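Local coordinates for DUF1805 domain-containing protein (Thermoplasma acidophilum, PDB 1QW2) that is of unknown function, a DUF1805-family protein that pairs a mixed beta-sheet with short helices and assembles with further copies of itself, at residues Asp70-Glu78 / Ile88-Asn96. Sequence-based numbering, arbitrary orientation.
Sequences DMLSAKVVE and INPGDVLRN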
ATOM      1  N   ASP A  70       5.937  -1.852  19.468  1.00 22.21           N
ATOM      2  CA  ASP A  70       5.084  -1.401  20.564  1.00 22.46           C
ATOM      3  C   ASP A  70       3.853  -2.293  20.678  1.00 21.07           C
ATOM      4  O   ASP A  70       3.452  -2.677  21.778  1.00 20.76           O
ATOM      5  CB  ASP A  70       4.628   0.046  20.350  1.00 24.63           C
ATOM      6  CG  ASP A  70       5.752   1.048  20.516  1.00 27.57           C
ATOM      7  OD1 ASP A  70       6.550   0.897  21.462  1.00 30.16           O
ATOM      8  OD2 ASP A  70       5.824   1.996  19.709  1.00 31.14           O
HETATM    9  N   MSE A  71       3.255  -2.619  19.537  1.00 20.09           N
HETATM   10  CA  MSE A  71       2.065  -3.463  19.526  1.00 18.00           C
HETATM   11  C   MSE A  71       2.315  -4.848  20.102  1.00 17.63           C
HETATM   12  O   MSE A  71       1.544  -5.331  20.927  1.00 17.05           O
HETATM   13  CB  MSE A  71       1.520  -3.618  18.105  1.00 19.95           C
HETATM   14  CG  MSE A  71       0.814  -2.397  17.565  1.00 19.55           C
HETATM   15 SE   MSE A  71      -0.154  -2.843  15.954  1.00 20.09          SE
HETATM   16  CE  MSE A  71      -1.704  -3.637  16.744  1.00 17.13           C
ATOM     17  N   LEU A  72       3.391  -5.489  19.658  1.00 17.96           N
ATOM     18  CA  LEU A  72       3.716  -6.830  20.128  1.00 18.23           C
ATOM     19  C   LEU A  72       4.005  -6.882  21.625  1.00 18.49           C
ATOM     20  O   LEU A  72       3.759  -7.900  22.275  1.00 18.62           O
ATOM     21  CB  LEU A  72       4.913  -7.377  19.347  1.00 19.55           C
ATOM     22  CG  LEU A  72       4.659  -7.598  17.853  1.00 21.06           C
ATOM     23  CD1 LEU A  72       5.954  -8.017  17.171  1.00 21.74           C
ATOM     24  CD2 LEU A  72       3.583  -8.659  17.666  1.00 21.64           C
ATOM     25  N   SER A  73       4.519  -5.784  22.169  1.00 20.32           N
ATOM     26  CA  SER A  73       4.842  -5.717  23.591  1.00 21.55           C
ATOM     27  C   SER A  73       3.706  -5.115  24.412  1.00 21.59           C
ATOM     28  O   SER A  73       3.774  -5.079  25.641  1.00 23.57           O
ATOM     29  CB  SER A  73       6.114  -4.893  23.807  1.00 22.90           C
ATOM     30  OG  SER A  73       7.218  -5.479  23.141  1.00 27.16           O
ATOM     31  N   ALA A  74       2.658  -4.657  23.736  1.00 20.11           N
ATOM     32  CA  ALA A  74       1.522  -4.050  24.419  1.00 19.01           C
ATOM     33  C   ALA A  74       0.560  -5.084  24.985  1.00 17.34           C
ATOM     34  O   ALA A  74       0.458  -6.202  24.479  1.00 17.83           O
ATOM     35  CB  ALA A  74       0.777  -3.122  23.468  1.00 18.90           C
ATOM     36  N   LYS A  75      -0.144  -4.702  26.044  1.00 17.45           N
ATOM     37  CA  LYS A  75      -1.109  -5.598  26.660  1.00 16.92           C
ATOM     38  C   LYS A  75      -2.490  -5.352  26.068  1.00 15.13           C
ATOM     39  O   LYS A  75      -2.878  -4.208  25.815  1.00 15.74           O
ATOM     40  CB  LYS A  75      -1.148  -5.384  28.175  1.00 19.45           C
ATOM     41  CG  LYS A  75       0.178  -5.655  28.863  1.00 22.46           C
ATOM     42  CD  LYS A  75       0.060  -5.479  30.364  1.00 26.68           C
ATOM     43  CE  LYS A  75       1.408  -5.672  31.043  1.00 28.61           C
ATOM     44  NZ  LYS A  75       1.989  -7.013  30.748  1.00 31.45           N
ATOM     45  N   VAL A  76      -3.213  -6.439  25.829  1.00 13.27           N
ATOM     46  CA  VAL A  76      -4.558  -6.368  25.283  1.00 11.95           C
ATOM     47  C   VAL A  76      -5.424  -5.579  26.254  1.00 12.07           C
ATOM     48  O   VAL A  76      -5.486  -5.915  27.435  1.00 12.57           O
ATOM     49  CB  VAL A  76      -5.153  -7.781  25.120  1.00 12.30           C
ATOM     50  CG1 VAL A  76      -6.634  -7.697  24.771  1.00 13.38           C
ATOM     51  CG2 VAL A  76      -4.393  -8.536  24.043  1.00 14.18           C
ATOM     52  N   VAL A  77      -6.077  -4.526  25.769  1.00 10.57           N
ATOM     53  CA  VAL A  77      -6.945  -3.720  26.626  1.00 11.98           C
ATOM     54  C   VAL A  77      -8.377  -4.234  26.534  1.00 12.56           C
ATOM     55  O   VAL A  77      -9.114  -4.265  27.526  1.00 12.87           O
ATOM     56  CB  VAL A  77      -6.897  -2.232  26.219  1.00 14.59           C
ATOM     57  CG1 VAL A  77      -7.848  -1.419  27.087  1.00 17.37           C
ATOM     58  CG2 VAL A  77      -5.472  -1.711  26.363  1.00 16.25           C
ATOM     59  N   GLU A  78      -8.761  -4.646  25.332  1.00 12.24           N
ATOM     60  CA  GLU A  78     -10.082  -5.196  25.080  1.00 11.90           C
ATOM     61  C   GLU A  78      -9.943  -6.383  24.139  1.00 11.05           C
ATOM     62  O   GLU A  78      -9.144  -6.354  23.208  1.00 11.22           O
ATOM     63  CB  GLU A  78     -10.995  -4.159  24.432  1.00 12.72           C
ATOM     64  CG  GLU A  78     -11.519  -3.095  25.362  1.00 14.88           C
ATOM     65  CD  GLU A  78     -12.486  -2.173  24.658  1.00 15.47           C
ATOM     66  OE1 GLU A  78     -12.025  -1.226  23.990  1.00 14.97           O
ATOM     67  OE2 GLU A  78     -13.708  -2.410  24.756  1.00 18.65           O
ATOM     68  N   ILE A  88      -8.058 -15.590  24.664  1.00 16.44           N
ATOM     69  CA  ILE A  88      -7.447 -14.266  24.754  1.00 15.99           C
ATOM     70  C   ILE A  88      -8.232 -13.375  25.708  1.00 16.49           C
ATOM     71  O   ILE A  88      -9.450 -13.240  25.590  1.00 17.29           O
ATOM     72  CB  ILE A  88      -7.393 -13.575  23.376  1.00 15.30           C
ATOM     73  CG1 ILE A  88      -6.616 -14.447  22.388  1.00 15.42           C
ATOM     74  CG2 ILE A  88      -6.726 -12.209  23.506  1.00 16.52           C
ATOM     75  CD1 ILE A  88      -6.612 -13.911  20.975  1.00 16.84           C
ATOM     76  N   ASN A  89      -7.531 -12.769  26.657  1.00 16.58           N
ATOM     77  CA  ASN A  89      -8.181 -11.893  27.620  1.00 17.20           C
ATOM     78  C   ASN A  89      -7.418 -10.604  27.852  1.00 15.52           C
ATOM     79  O   ASN A  89      -6.219 -10.513  27.578  1.00 15.38           O
ATOM     80  CB  ASN A  89      -8.364 -12.600  28.967  1.00 20.68           C
ATOM     81  CG  ASN A  89      -9.396 -13.711  28.911  1.00 22.80           C
ATOM     82  OD1 ASN A  89      -9.058 -14.878  28.734  1.00 27.23           O
ATOM     83  ND2 ASN A  89     -10.664 -13.346  29.050  1.00 25.77           N
ATOM     84  N   PRO A  90      -8.117  -9.578  28.354  1.00 14.99           N
ATOM     85  CA  PRO A  90      -7.492  -8.287  28.635  1.00 14.78           C
ATOM     86  C   PRO A  90      -6.325  -8.564  29.579  1.00 15.18           C
ATOM     87  O   PRO A  90      -6.462  -9.343  30.527  1.00 15.12           O
ATOM     88  CB  PRO A  90      -8.607  -7.511  29.325  1.00 16.80           C
ATOM     89  CG  PRO A  90      -9.844  -8.066  28.696  1.00 16.85           C
ATOM     90  CD  PRO A  90      -9.562  -9.543  28.647  1.00 16.86           C
ATOM     91  N   GLY A  91      -5.182  -7.946  29.312  1.00 13.57           N
ATOM     92  CA  GLY A  91      -4.023  -8.163  30.157  1.00 16.41           C
ATOM     93  C   GLY A  91      -2.941  -8.963  29.462  1.00 16.52           C
ATOM     94  O   GLY A  91      -1.759  -8.806  29.765  1.00 18.00           O
ATOM     95  N   ASP A  92      -3.336  -9.826  28.531  1.00 15.76           N
ATOM     96  CA  ASP A  92      -2.367 -10.636  27.799  1.00 15.89           C
ATOM     97  C   ASP A  92      -1.460  -9.764  26.940  1.00 16.39           C
ATOM     98  O   ASP A  92      -1.901  -8.766  26.371  1.00 15.58           O
ATOM     99  CB  ASP A  92      -3.069 -11.642  26.876  1.00 16.39           C
ATOM    100  CG  ASP A  92      -3.742 -12.768  27.632  1.00 18.98           C
ATOM    101  OD1 ASP A  92      -3.327 -13.053  28.774  1.00 18.90           O
ATOM    102  OD2 ASP A  92      -4.677 -13.381  27.072  1.00 17.62           O
ATOM    103  N   VAL A  93      -0.187 -10.138  26.851  1.00 16.59           N
ATOM    104  CA  VAL A  93       0.754  -9.402  26.015  1.00 16.84           C
ATOM    105  C   VAL A  93       0.506  -9.931  24.604  1.00 15.57           C
ATOM    106  O   VAL A  93       0.500 -11.141  24.384  1.00 15.17           O
ATOM    107  CB  VAL A  93       2.215  -9.679  26.424  1.00 18.03           C
ATOM    108  CG1 VAL A  93       3.166  -8.917  25.506  1.00 19.84           C
ATOM    109  CG2 VAL A  93       2.429  -9.275  27.876  1.00 19.79           C
ATOM    110  N   LEU A  94       0.293  -9.028  23.651  1.00 14.92           N
ATOM    111  CA  LEU A  94      -0.006  -9.436  22.281  1.00 15.22           C
ATOM    112  C   LEU A  94       0.911 -10.521  21.716  1.00 15.70           C
ATOM    113  O   LEU A  94       0.439 -11.490  21.125  1.00 16.26           O
ATOM    114  CB  LEU A  94      -0.001  -8.217  21.351  1.00 15.58           C
ATOM    115  CG  LEU A  94      -0.422  -8.487  19.904  1.00 16.28           C
ATOM    116  CD1 LEU A  94      -1.815  -9.097  19.878  1.00 16.59           C
ATOM    117  CD2 LEU A  94      -0.396  -7.189  19.106  1.00 16.09           C
ATOM    118  N   ARG A  95       2.217 -10.362  21.894  1.00 17.56           N
ATOM    119  CA  ARG A  95       3.171 -11.344  21.380  1.00 19.90           C
ATOM    120  C   ARG A  95       2.857 -12.757  21.868  1.00 20.54           C
ATOM    121  O   ARG A  95       3.083 -13.737  21.154  1.00 20.87           O
ATOM    122  CB  ARG A  95       4.593 -10.963  21.804  1.00 23.05           C
ATOM    123  CG  ARG A  95       5.684 -11.831  21.194  1.00 27.29           C
ATOM    124  CD  ARG A  95       5.794 -11.615  19.689  1.00 31.10           C
ATOM    125  NE  ARG A  95       6.826 -12.454  19.087  1.00 34.24           N
ATOM    126  CZ  ARG A  95       6.770 -13.781  19.023  1.00 35.63           C
ATOM    127  NH1 ARG A  95       5.727 -14.430  19.524  1.00 35.79           N
ATOM    128  NH2 ARG A  95       7.759 -14.463  18.460  1.00 37.50           N
ATOM    129  N   ASN A  96       2.322 -12.854  23.081  1.00 20.62           N
ATOM    130  CA  ASN A  96       1.998 -14.142  23.682  1.00 21.52           C
ATOM    131  C   ASN A  96       0.713 -14.793  23.172  1.00 20.01           C
ATOM    132  O   ASN A  96       0.461 -15.968  23.445  1.00 21.59           O
ATOM    133  CB  ASN A  96       1.919 -13.997  25.205  1.00 23.29           C
ATOM    134  CG  ASN A  96       3.257 -13.647  25.834  1.00 25.68           C
ATOM    135  OD1 ASN A  96       3.333 -13.337  27.024  1.00 27.80           O
ATOM    136  ND2 ASN A  96       4.322 -13.702  25.040  1.00 26.60           N
TER
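A lone antiparallel beta bridge, with K75 and V93 as its non-hydrogen-bonded pair, ties the chain leaving helix 68-73 to the chain entering helix 94-97. Two nearly straight bonds flank the pair: V76 N to D92 O at 2.7 Å and L94 N to A74 O at 2.9 Å, the latter with an N-H...O angle of 175°. R95 N reaches a lone pair of L72 O at 2.9 Å. At the far end V76 O takes G91 N at 2.8 Å. That nitrogen lies in the type II turn N89-D92, where G91 has a positive phi of 110°. D92 braces the turn twice, its N bonding to N89 O while its OD2 receives N89 N from above the carboxylate plane. V76 points its side chain at the other segment, CG2 lying 3.4 Å from D92 O. With CG anti to the backbone N (chi1 -175°), L94 sets CD2 3.2 Å from the carbonyl O of selenomethionine M71 and also against M71 CB. On the outer side the K75 chain runs past G91 O, and NZ ends near V93 CG2. The R95 guanidinium leaves the contact for the second subunit, where its NH2 bonds to N1 O. Inward, V76, I88 and L94 rest on V60 of strand 59-61, M71 and L72 pack on strand 32-36, and V77 and E78 form a classic bulge opposite R61.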